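Side-chain contacts in N-acetylneuraminate lyase (Fusobacterium nucleatum subsp. nucleatum ATCC 25586, PDB 5ZKA), which is a member of the dihydrodipicolinate synthetase family of enzymes, built on a TIM barrel: residues N253-I256 / E257-S261; F184-L187 / E188-K192; I97-N100 / E101-L105; E235-N239 / S240-E244. All coordinates share one frame; numbering follows the deposited sequence.

Contact 1. Residues N253-I256 / E257-S261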
loop_
_atom_site.group_PDB
_atom_site.type_symbol
_atom_site.label_atom_id
_atom_site.label_comp_id
_atom_site.label_asym_id
_atom_site.label_seq_id
_atom_site.Cartn_x
_atom_site.Cartn_y
_atom_site.Cartn_z
ATOM N N ASN A 253 0.110 14.397 5.514
ATOM C CA ASN A 253 -1.180 13.733 5.398
ATOM C C ASN A 253 -2.261 14.366 6.271
ATOM O O ASN A 253 -3.446 14.195 5.975
ATOM C CB ASN A 253 -1.020 12.231 5.690
ATOM C CG ASN A 253 -0.379 11.494 4.522
ATOM O OD1 ASN A 253 0.071 12.128 3.566
ATOM N ND2 ASN A 253 -0.340 10.161 4.583
ATOM N N ASP A 254 -1.899 15.104 7.322
ATOM C CA ASP A 254 -2.895 15.957 7.971
ATOM C C ASP A 254 -3.404 17.012 6.993
ATOM O O ASP A 254 -4.603 17.314 6.940
ATOM C CB ASP A 254 -2.291 16.645 9.198
ATOM C CG ASP A 254 -2.197 15.740 10.418
ATOM O OD1 ASP A 254 -2.763 14.620 10.406
ATOM O OD2 ASP A 254 -1.557 16.171 11.404
ATOM N N LEU A 255 -2.493 17.600 6.224
ATOM C CA LEU A 255 -2.889 18.577 5.219
ATOM C C LEU A 255 -3.700 17.913 4.107
ATOM O O LEU A 255 -4.762 18.411 3.719
ATOM C CB LEU A 255 -1.646 19.266 4.659
ATOM C CG LEU A 255 -1.859 20.083 3.383
ATOM C CD1 LEU A 255 -2.812 21.257 3.644
ATOM C CD2 LEU A 255 -0.517 20.569 2.854
ATOM N N ILE A 256 -3.225 16.778 3.593
ATOM C CA ILE A 256 -3.945 16.104 2.510
ATOM C C ILE A 256 -5.325 15.662 2.980
ATOM O O ILE A 256 -6.310 15.754 2.238
ATOM C CB ILE A 256 -3.112 14.927 1.965
ATOM C CG1 ILE A 256 -1.875 15.472 1.238
ATOM C CG2 ILE A 256 -3.954 14.053 1.020
ATOM C CD1 ILE A 256 -0.986 14.389 0.646
ATOM N N GLU A 257 -5.426 15.189 4.224
ATOM C CA GLU A 257 -6.724 14.765 4.735
ATOM C C GLU A 257 -7.712 15.923 4.733
ATOM O O GLU A 257 -8.881 15.751 4.367
ATOM C CB GLU A 257 -6.564 14.190 6.143
ATOM C CG GLU A 257 -7.851 13.826 6.840
ATOM C CD GLU A 257 -7.608 13.509 8.311
ATOM O OE1 GLU A 257 -7.237 12.360 8.609
ATOM O OE2 GLU A 257 -7.760 14.417 9.160
ATOM N N GLY A 258 -7.248 17.125 5.097
ATOM C CA GLY A 258 -8.117 18.290 5.020
ATOM C C GLY A 258 -8.439 18.684 3.590
ATOM O O GLY A 258 -9.576 19.049 3.278
ATOM N N ILE A 259 -7.442 18.627 2.706
ATOM C CA ILE A 259 -7.674 18.951 1.300
ATOM C C ILE A 259 -8.755 18.046 0.732
ATOM O O ILE A 259 -9.706 18.506 0.087
ATOM C CB ILE A 259 -6.363 18.833 0.502
ATOM C CG1 ILE A 259 -5.375 19.940 0.889
ATOM C CG2 ILE A 259 -6.636 18.802 -1.002
ATOM C CD1 ILE A 259 -4.002 19.744 0.271
ATOM N N LEU A 260 -8.636 16.738 0.980
ATOM C CA LEU A 260 -9.599 15.797 0.424
ATOM C C LEU A 260 -11.009 16.040 0.961
ATOM O O LEU A 260 -11.988 15.920 0.217
ATOM C CB LEU A 260 -9.154 14.361 0.720
ATOM C CG LEU A 260 -7.899 13.864 0.001
ATOM C CD1 LEU A 260 -7.495 12.479 0.562
ATOM C CD2 LEU A 260 -8.122 13.788 -1.509
ATOM N N SER A 261 -11.141 16.368 2.249
ATOM C CA SER A 261 -12.478 16.577 2.806
ATOM C C SER A 261 -13.111 17.876 2.316
ATOM O O SER A 261 -14.338 18.012 2.345
ATOM C CB SER A 261 -12.423 16.578 4.339
ATOM O OG SER A 261 -11.800 17.754 4.834
#
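Four successive backbone bonds of alpha-helical spacing join residues 253-256 to 257-261, running from the N-H groups of Glu-257, Gly-258, Ile-259 and Leu-260 to the carbonyls of Asn-253, Asp-254, Leu-255 and Ile-256; the last, Leu-260 N to Ile-256 O, measures 2.8 Å. On the apolar side, Leu-255 carries CG anti to its own N (chi1 167°), which lets CG rest 3.8 Å from Ile-259 CD1 as the two side chains pass at a slant. Ile-259 CG1 also sits 3.3 Å from the carbonyl oxygen Leu-255 O. One residue further along, Ile-256 and Leu-260 lie side by side and point the same way, with CG2 of Ile-256 3.9 Å from CD1 of Leu-260. Helix 242-262 follows the last helix of the barrel and starts the C-terminal group of helices that this family adds to the TIM barrel. Accordingly, Ile-259 packs on Leu-264 and Thr-267 of helix 264-274 and on Ile-225 of helix 223-237, while Leu-255 reaches Phe-304 of helix 291-304. The polar side faces another chain. Asp-254 OD1 and Glu-257 OE2 are 5.2 Å apart, a like-charged pair not in contact. Each acid has its own partner, a basic side chain of another chain, which would offset the charge. Glu-257 has its CG anti to N and then runs extended, carrying the carboxylate outward to that chain.

Contact 2. Residues F184-L187 / E188-K192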
loop_
_atom_site.group_PDB
_atom_site.type_symbol
_atom_site.label_atom_id
_atom_site.label_comp_id
_atom_site.label_asym_id
_atom_site.label_seq_id
_atom_site.Cartn_x
_atom_site.Cartn_y
_atom_site.Cartn_z
ATOM N N PHE A 184 0.982 -2.078 -3.246
ATOM C CA PHE A 184 2.422 -2.006 -3.035
ATOM C C PHE A 184 3.125 -3.344 -3.223
ATOM O O PHE A 184 4.355 -3.371 -3.313
ATOM C CB PHE A 184 2.720 -1.416 -1.639
ATOM C CG PHE A 184 2.544 0.070 -1.581
ATOM C CD1 PHE A 184 1.278 0.631 -1.616
ATOM C CD2 PHE A 184 3.642 0.908 -1.515
ATOM C CE1 PHE A 184 1.112 2.016 -1.591
ATOM C CE2 PHE A 184 3.484 2.291 -1.490
ATOM C CZ PHE A 184 2.221 2.841 -1.530
ATOM N N TYR A 185 2.393 -4.455 -3.328
ATOM C CA TYR A 185 3.030 -5.678 -3.793
ATOM C C TYR A 185 3.350 -5.569 -5.281
ATOM O O TYR A 185 4.485 -5.814 -5.715
ATOM C CB TYR A 185 2.118 -6.876 -3.502
ATOM C CG TYR A 185 2.625 -8.211 -4.012
ATOM C CD1 TYR A 185 3.961 -8.581 -3.885
ATOM C CD2 TYR A 185 1.753 -9.108 -4.606
ATOM C CE1 TYR A 185 4.420 -9.823 -4.352
ATOM C CE2 TYR A 185 2.195 -10.357 -5.075
ATOM C CZ TYR A 185 3.527 -10.706 -4.942
ATOM O OH TYR A 185 3.956 -11.935 -5.415
ATOM N N LEU A 186 2.362 -5.167 -6.079
ATOM C CA LEU A 186 2.620 -4.965 -7.503
ATOM C C LEU A 186 3.711 -3.917 -7.720
ATOM O O LEU A 186 4.550 -4.066 -8.619
ATOM C CB LEU A 186 1.328 -4.564 -8.214
ATOM C CG LEU A 186 1.430 -4.285 -9.715
ATOM C CD1 LEU A 186 1.753 -5.560 -10.485
ATOM C CD2 LEU A 186 0.130 -3.659 -10.209
ATOM N N LEU A 187 3.733 -2.856 -6.892
ATOM C CA LEU A 187 4.765 -1.833 -7.045
ATOM C C LEU A 187 6.151 -2.432 -6.858
ATOM O O LEU A 187 7.063 -2.166 -7.645
ATOM C CB LEU A 187 4.534 -0.679 -6.059
ATOM C CG LEU A 187 5.602 0.430 -6.039
ATOM C CD1 LEU A 187 5.833 1.023 -7.438
ATOM C CD2 LEU A 187 5.265 1.525 -5.014
ATOM N N GLU A 188 6.321 -3.270 -5.833
ATOM C CA GLU A 188 7.612 -3.915 -5.622
ATOM C C GLU A 188 7.950 -4.881 -6.757
ATOM O O GLU A 188 9.116 -4.993 -7.154
ATOM C CB GLU A 188 7.606 -4.631 -4.260
ATOM C CG GLU A 188 8.886 -5.418 -3.931
ATOM C CD GLU A 188 8.951 -6.778 -4.633
ATOM O OE1 GLU A 188 7.881 -7.395 -4.815
ATOM O OE2 GLU A 188 10.060 -7.209 -5.015
ATOM N N ARG A 189 6.952 -5.603 -7.286
ATOM C CA ARG A 189 7.219 -6.558 -8.366
ATOM C C ARG A 189 7.632 -5.846 -9.651
ATOM O O ARG A 189 8.527 -6.312 -10.361
ATOM C CB ARG A 189 5.986 -7.431 -8.630
ATOM C CG ARG A 189 5.630 -8.427 -7.516
ATOM C CD ARG A 189 6.539 -9.654 -7.550
ATOM N NE ARG A 189 7.776 -9.414 -6.813
ATOM C CZ ARG A 189 8.853 -10.181 -6.910
ATOM N NH1 ARG A 189 8.849 -11.241 -7.709
ATOM N NH2 ARG A 189 9.942 -9.883 -6.219
ATOM N N VAL A 190 6.990 -4.717 -9.960
ATOM C CA VAL A 190 7.373 -3.936 -11.141
ATOM C C VAL A 190 8.778 -3.370 -10.966
ATOM O O VAL A 190 9.592 -3.411 -11.892
ATOM C CB VAL A 190 6.338 -2.823 -11.390
ATOM C CG1 VAL A 190 6.814 -1.889 -12.506
ATOM C CG2 VAL A 190 4.984 -3.449 -11.754
ATOM N N ARG A 191 9.090 -2.861 -9.764
ATOM C CA ARG A 191 10.430 -2.338 -9.498
ATOM C C ARG A 191 11.491 -3.408 -9.696
ATOM O O ARG A 191 12.546 -3.146 -10.288
ATOM C CB ARG A 191 10.515 -1.769 -8.073
ATOM C CG ARG A 191 11.936 -1.392 -7.623
ATOM C CD ARG A 191 12.434 -0.064 -8.224
ATOM N NE ARG A 191 12.583 -0.141 -9.682
ATOM C CZ ARG A 191 12.610 0.915 -10.486
ATOM N NH1 ARG A 191 12.517 2.139 -9.971
ATOM N NH2 ARG A 191 12.716 0.744 -11.808
ATOM N N LYS A 192 11.231 -4.627 -9.207
ATOM C CA LYS A 192 12.223 -5.690 -9.347
ATOM C C LYS A 192 12.341 -6.166 -10.785
ATOM O O LYS A 192 13.446 -6.444 -11.259
ATOM C CB LYS A 192 11.883 -6.875 -8.443
ATOM C CG LYS A 192 13.027 -7.896 -8.378
ATOM C CD LYS A 192 12.537 -9.322 -8.433
ATOM C CE LYS A 192 13.633 -10.257 -8.930
ATOM N NZ LYS A 192 14.961 -9.956 -8.330
#
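Glu-188 OE1, obliquely placed 4.2 Å from CD1 of the Tyr-185 ring, is held by Arg-189 NE at 2.8 Å through a nearly straight bond (169°) and by a polar side chain of another chain. The second carboxylate oxygen, OE2, offers its syn lone pair to Arg-189 NH2 at 2.9 Å. The guanidinium therefore takes the carboxylate side-on with two nitrogens, one to each oxygen, and the acid lies at its edge in plane; this double grip fixes the rotation of both flat groups. Chi1 of Arg-189 (-69°), with CG beside the backbone N, lays CG over one face of the Tyr-185 ring, 4.1 Å from its centroid, in a CH-pi contact; the bends at chi2 (-78°) and chi3 then carry the guanidinium round to Glu-188. Residues 184-192 belong to helix 184-193, which follows barrel strand 174-176, and the lysine modified in this entry, Lys-178, lies in the short link between the two. Just before the helix, Asp-183 OD1 accepts from Leu-186 N. Elsewhere on the helix, Leu-186 CD1 meets Val-190 CG2 at 4.1 Å, and Val-190 continues onto Leu-162 and Phe-165 of helix 162-169. Backbone bonds support these pairs, among them Arg-189 N to Tyr-185 O at 2.9 Å. Arg-189 NH1, beyond the pair with Glu-188, is salt-bridged to an acidic side chain of another chain.

Contact 3. Residues I97-N100 / E101-L105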
loop_
_atom_site.group_PDB
_atom_site.type_symbol
_atom_site.label_atom_id
_atom_site.label_comp_id
_atom_site.label_asym_id
_atom_site.label_seq_id
_atom_site.Cartn_x
_atom_site.Cartn_y
_atom_site.Cartn_z
ATOM N N ILE A 97 -9.437 8.822 -25.054
ATOM C CA ILE A 97 -10.203 7.715 -25.634
ATOM C C ILE A 97 -10.038 7.717 -27.146
ATOM O O ILE A 97 -10.155 6.669 -27.788
ATOM C CB ILE A 97 -11.703 7.791 -25.259
ATOM C CG1 ILE A 97 -11.898 7.925 -23.747
ATOM C CG2 ILE A 97 -12.479 6.547 -25.785
ATOM C CD1 ILE A 97 -13.330 8.312 -23.371
ATOM N N ASN A 98 -9.733 8.880 -27.720
ATOM C CA ASN A 98 -9.586 9.065 -29.160
ATOM C C ASN A 98 -8.105 8.959 -29.507
ATOM O O ASN A 98 -7.331 9.888 -29.238
ATOM C CB ASN A 98 -10.164 10.423 -29.555
ATOM C CG ASN A 98 -10.004 10.740 -31.030
ATOM O OD1 ASN A 98 -9.266 10.079 -31.749
ATOM N ND2 ASN A 98 -10.688 11.788 -31.481
ATOM N N LEU A 99 -7.715 7.834 -30.117
ATOM C CA LEU A 99 -6.308 7.627 -30.450
ATOM C C LEU A 99 -5.817 8.655 -31.467
ATOM O O LEU A 99 -4.672 9.125 -31.378
ATOM C CB LEU A 99 -6.094 6.207 -30.974
ATOM C CG LEU A 99 -4.671 5.772 -31.350
ATOM C CD1 LEU A 99 -3.649 6.118 -30.262
ATOM C CD2 LEU A 99 -4.640 4.261 -31.659
ATOM N N ASN A 100 -6.665 9.014 -32.439
ATOM C CA ASN A 100 -6.295 10.051 -33.408
ATOM C C ASN A 100 -5.972 11.380 -32.715
ATOM O O ASN A 100 -5.067 12.112 -33.142
ATOM C CB ASN A 100 -7.420 10.248 -34.421
ATOM C CG ASN A 100 -7.466 9.144 -35.486
ATOM O OD1 ASN A 100 -6.825 8.102 -35.355
ATOM N ND2 ASN A 100 -8.240 9.374 -36.534
ATOM N N GLU A 101 -6.714 11.717 -31.654
ATOM C CA GLU A 101 -6.394 12.921 -30.888
ATOM C C GLU A 101 -5.065 12.765 -30.162
ATOM O O GLU A 101 -4.264 13.708 -30.108
ATOM C CB GLU A 101 -7.506 13.233 -29.880
ATOM C CG GLU A 101 -7.269 14.541 -29.101
ATOM C CD GLU A 101 -8.175 14.703 -27.888
ATOM O OE1 GLU A 101 -8.749 13.691 -27.423
ATOM O OE2 GLU A 101 -8.305 15.852 -27.400
ATOM N N ALA A 102 -4.822 11.581 -29.594
ATOM C CA ALA A 102 -3.596 11.342 -28.840
ATOM C C ALA A 102 -2.367 11.504 -29.727
ATOM O O ALA A 102 -1.360 12.091 -29.311
ATOM C CB ALA A 102 -3.639 9.943 -28.212
ATOM N N VAL A 103 -2.435 11.001 -30.959
ATOM C CA VAL A 103 -1.315 11.150 -31.885
ATOM C C VAL A 103 -1.158 12.606 -32.309
ATOM O O VAL A 103 -0.039 13.132 -32.373
ATOM C CB VAL A 103 -1.507 10.222 -33.098
ATOM C CG1 VAL A 103 -0.551 10.613 -34.225
ATOM C CG2 VAL A 103 -1.328 8.743 -32.691
ATOM N N GLU A 104 -2.272 13.275 -32.616
ATOM C CA GLU A 104 -2.226 14.685 -32.989
ATOM C C GLU A 104 -1.581 15.526 -31.892
ATOM O O GLU A 104 -0.698 16.354 -32.158
ATOM C CB GLU A 104 -3.640 15.183 -33.281
ATOM C CG GLU A 104 -3.720 16.664 -33.618
ATOM C CD GLU A 104 -5.145 17.134 -33.830
ATOM O OE1 GLU A 104 -5.994 16.303 -34.219
ATOM O OE2 GLU A 104 -5.420 18.334 -33.616
ATOM N N LEU A 105 -2.031 15.344 -30.651
ATOM C CA LEU A 105 -1.449 16.089 -29.536
ATOM C C LEU A 105 0.007 15.700 -29.308
ATOM O O LEU A 105 0.841 16.552 -28.971
ATOM C CB LEU A 105 -2.265 15.846 -28.269
ATOM C CG LEU A 105 -3.659 16.464 -28.167
ATOM C CD1 LEU A 105 -4.378 15.831 -26.971
ATOM C CD2 LEU A 105 -3.566 17.963 -27.979
HETATM O O HOH W 1 -11.400 13.906 -29.370
#
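Asn-98 turns its CG anti to the backbone N (chi1 177°) and Glu-101 does the same, and the two side chains meet at about a right angle where helix 99-112 begins. Asn-98 occupies the N-cap: its OD1 accepts from Glu-101 N at 3.0 Å, the donor lying well above the plane of the amide carbonyl rather than on a lone pair. The main-chain oxygen Asn-98 O takes Ala-102 N, also at 3.0 Å, so side chain and backbone of one residue together serve two N-H groups of the first turn. In the beta-alpha-beta unit formed by strand 89-93, helix 99-112 and strand 117-120, this cap marks the point where the chain leaves the barrel strand's loop for the helix. Glu-101 CB packs against the amide, 3.7 Å from Asn-98 CG, and the carboxylate extends beyond it. A water accepts from Asn-98 ND2 at 3.1 Å and makes a weak bond to Glu-101 OE1. Stronger partners hold that acid from outside: Ser-96 OG at OE1, and Lys-73 with Thr-70 at OE2. Ser-96 OG also bonds to Asn-98 N, linking the cap to the acid by a second route. On the apolar side, Leu-99 touches Tyr-135 and Ile-139 of helix 129-143, and its CD1 rests 4.3 Å from Ala-102 CB and the same distance from Val-103 CG2.

Contact 4. Residues E235-N239 / S240-E244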
loop_
_atom_site.group_PDB
_atom_site.type_symbol
_atom_site.label_atom_id
_atom_site.label_comp_id
_atom_site.label_asym_id
_atom_site.label_seq_id
_atom_site.Cartn_x
_atom_site.Cartn_y
_atom_site.Cartn_z
ATOM N N GLU A 235 13.820 12.831 -0.327
ATOM C CA GLU A 235 15.263 12.846 -0.100
ATOM C C GLU A 235 15.631 12.183 1.220
ATOM O O GLU A 235 16.613 11.433 1.289
ATOM C CB GLU A 235 15.797 14.279 -0.127
ATOM N N LEU A 236 14.875 12.464 2.282
ATOM C CA LEU A 236 15.216 11.880 3.575
ATOM C C LEU A 236 15.094 10.362 3.542
ATOM O O LEU A 236 15.915 9.659 4.140
ATOM C CB LEU A 236 14.327 12.457 4.672
ATOM C CG LEU A 236 14.536 13.930 5.010
ATOM C CD1 LEU A 236 13.297 14.449 5.719
ATOM C CD2 LEU A 236 15.765 14.110 5.869
ATOM N N ALA A 237 14.075 9.840 2.857
ATOM C CA ALA A 237 13.866 8.394 2.844
ATOM C C ALA A 237 14.942 7.667 2.044
ATOM O O ALA A 237 15.255 6.508 2.347
ATOM C CB ALA A 237 12.474 8.052 2.294
ATOM N N LYS A 238 15.515 8.316 1.027
ATOM C CA LYS A 238 16.623 7.738 0.274
ATOM C C LYS A 238 17.974 7.888 0.969
ATOM O O LYS A 238 18.980 7.403 0.437
ATOM C CB LYS A 238 16.721 8.382 -1.118
ATOM C CG LYS A 238 15.481 8.277 -1.992
ATOM C CD LYS A 238 15.393 9.475 -2.944
ATOM C CE LYS A 238 16.440 9.412 -4.028
ATOM N NZ LYS A 238 16.680 7.999 -4.398
ATOM N N ASN A 239 18.042 8.553 2.124
ATOM C CA ASN A 239 19.335 8.919 2.699
ATOM C C ASN A 239 19.368 8.672 4.200
ATOM O O ASN A 239 19.944 9.459 4.960
ATOM C CB ASN A 239 19.685 10.376 2.393
ATOM C CG ASN A 239 20.040 10.594 0.934
ATOM O OD1 ASN A 239 21.166 10.310 0.513
ATOM N ND2 ASN A 239 19.085 11.112 0.155
ATOM N N SER A 240 18.757 7.564 4.636
ATOM C CA SER A 240 18.917 7.025 5.995
ATOM C C SER A 240 18.358 7.961 7.060
ATOM O O SER A 240 18.906 8.079 8.160
ATOM C CB SER A 240 20.379 6.686 6.292
ATOM O OG SER A 240 20.950 5.946 5.224
ATOM N N LYS A 241 17.238 8.608 6.745
ATOM C CA LYS A 241 16.538 9.470 7.690
ATOM C C LYS A 241 15.040 9.139 7.663
ATOM O O LYS A 241 14.175 9.984 7.421
ATOM C CB LYS A 241 16.829 10.935 7.378
ATOM C CG LYS A 241 18.276 11.328 7.724
ATOM C CD LYS A 241 18.682 12.668 7.138
ATOM C CE LYS A 241 18.588 13.777 8.175
ATOM N NZ LYS A 241 19.014 15.100 7.623
ATOM N N ILE A 242 14.735 7.871 7.927
ATOM C CA ILE A 242 13.349 7.413 7.821
ATOM C C ILE A 242 12.484 8.047 8.902
ATOM O O ILE A 242 11.341 8.448 8.648
ATOM C CB ILE A 242 13.287 5.879 7.886
ATOM C CG1 ILE A 242 13.988 5.276 6.683
ATOM C CG2 ILE A 242 11.837 5.409 7.924
ATOM C CD1 ILE A 242 13.236 5.499 5.413
ATOM N N ASP A 243 13.006 8.128 10.130
ATOM C CA ASP A 243 12.243 8.709 11.228
ATOM C C ASP A 243 11.816 10.133 10.905
ATOM O O ASP A 243 10.661 10.512 11.127
ATOM C CB ASP A 243 13.069 8.677 12.515
ATOM C CG ASP A 243 13.149 7.284 13.118
ATOM O OD1 ASP A 243 12.468 6.373 12.601
ATOM O OD2 ASP A 243 13.897 7.101 14.106
ATOM N N GLU A 244 12.739 10.943 10.383
ATOM C CA GLU A 244 12.372 12.305 10.010
ATOM C C GLU A 244 11.386 12.314 8.845
ATOM O O GLU A 244 10.469 13.145 8.813
ATOM C CB GLU A 244 13.624 13.116 9.668
ATOM C CG GLU A 244 13.315 14.557 9.301
ATOM C CD GLU A 244 14.513 15.480 9.436
ATOM O OE1 GLU A 244 15.650 14.970 9.544
ATOM O OE2 GLU A 244 14.310 16.715 9.420
HETATM O O HOH W 2 17.643 5.626 2.946
#
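Leu-236 sends its two methyls to different partners: CD2 presses on Lys-241 CD at 3.5 Å, tighter than usual for two carbons, and CD1 meets Glu-244 CG at 3.6 Å. With its CG beside the backbone N (chi1 -68°), the leucine fork thus lies under the aliphatic parts of two charged residues. Lys-241, bent at chi3, runs along CD2, and its NZ forms a long salt bridge of 3.9 Å with Glu-244 OE1 that closes over the methyl. A smaller apolar contact, Ala-237 CB to Ile-242 CD1 at 4.1 Å, joins the two sides elsewhere, and helix 207-212 covers it through Leu-208 and Val-212. The backbone sets these positions. Leu-236 O accepts from Lys-241 N and from Asn-239 N, which approach from opposite faces of its plane, both at 3.1 Å. Asn-239 adds a nearly straight bond (171°) from ND2 to Glu-235 O at 2.7 Å, with that oxygen in the plane of its amide. A water donates to Ala-237 O and accepts from Ser-240 N at 2.8 Å, spanning a pair too far apart to bond directly. Ser-240 has a positive phi of 65°, and Lys-241 then occupies the N-cap position of helix 242-262. The six-to-one backbone bond and the residue of positive phi resemble a Schellman ending, with water in place of its inner bond, at a tight turn between helices 223-237 and 242-262.

How the contacts relate
Along the chain the order is contact 3, contact 2, contact 4, contact 1. Contact 3 and contact 2 sit at the starts of helices that follow strands 89-93 and 174-176 of the barrel. Contact 4 turns from helix 223-237 into helix 242-262, and contact 1 lies further along the latter, their centres about 23 Å apart. Contact 3 is the remote one, with its centre about 41 Å from that of contact 4 and on the opposite side of the chain's centre from contacts 1 and 4. Another chain reaches contacts 1, 2 and 4, but none in the assembly touches contact 3, so three of the four lie where another chain comes near.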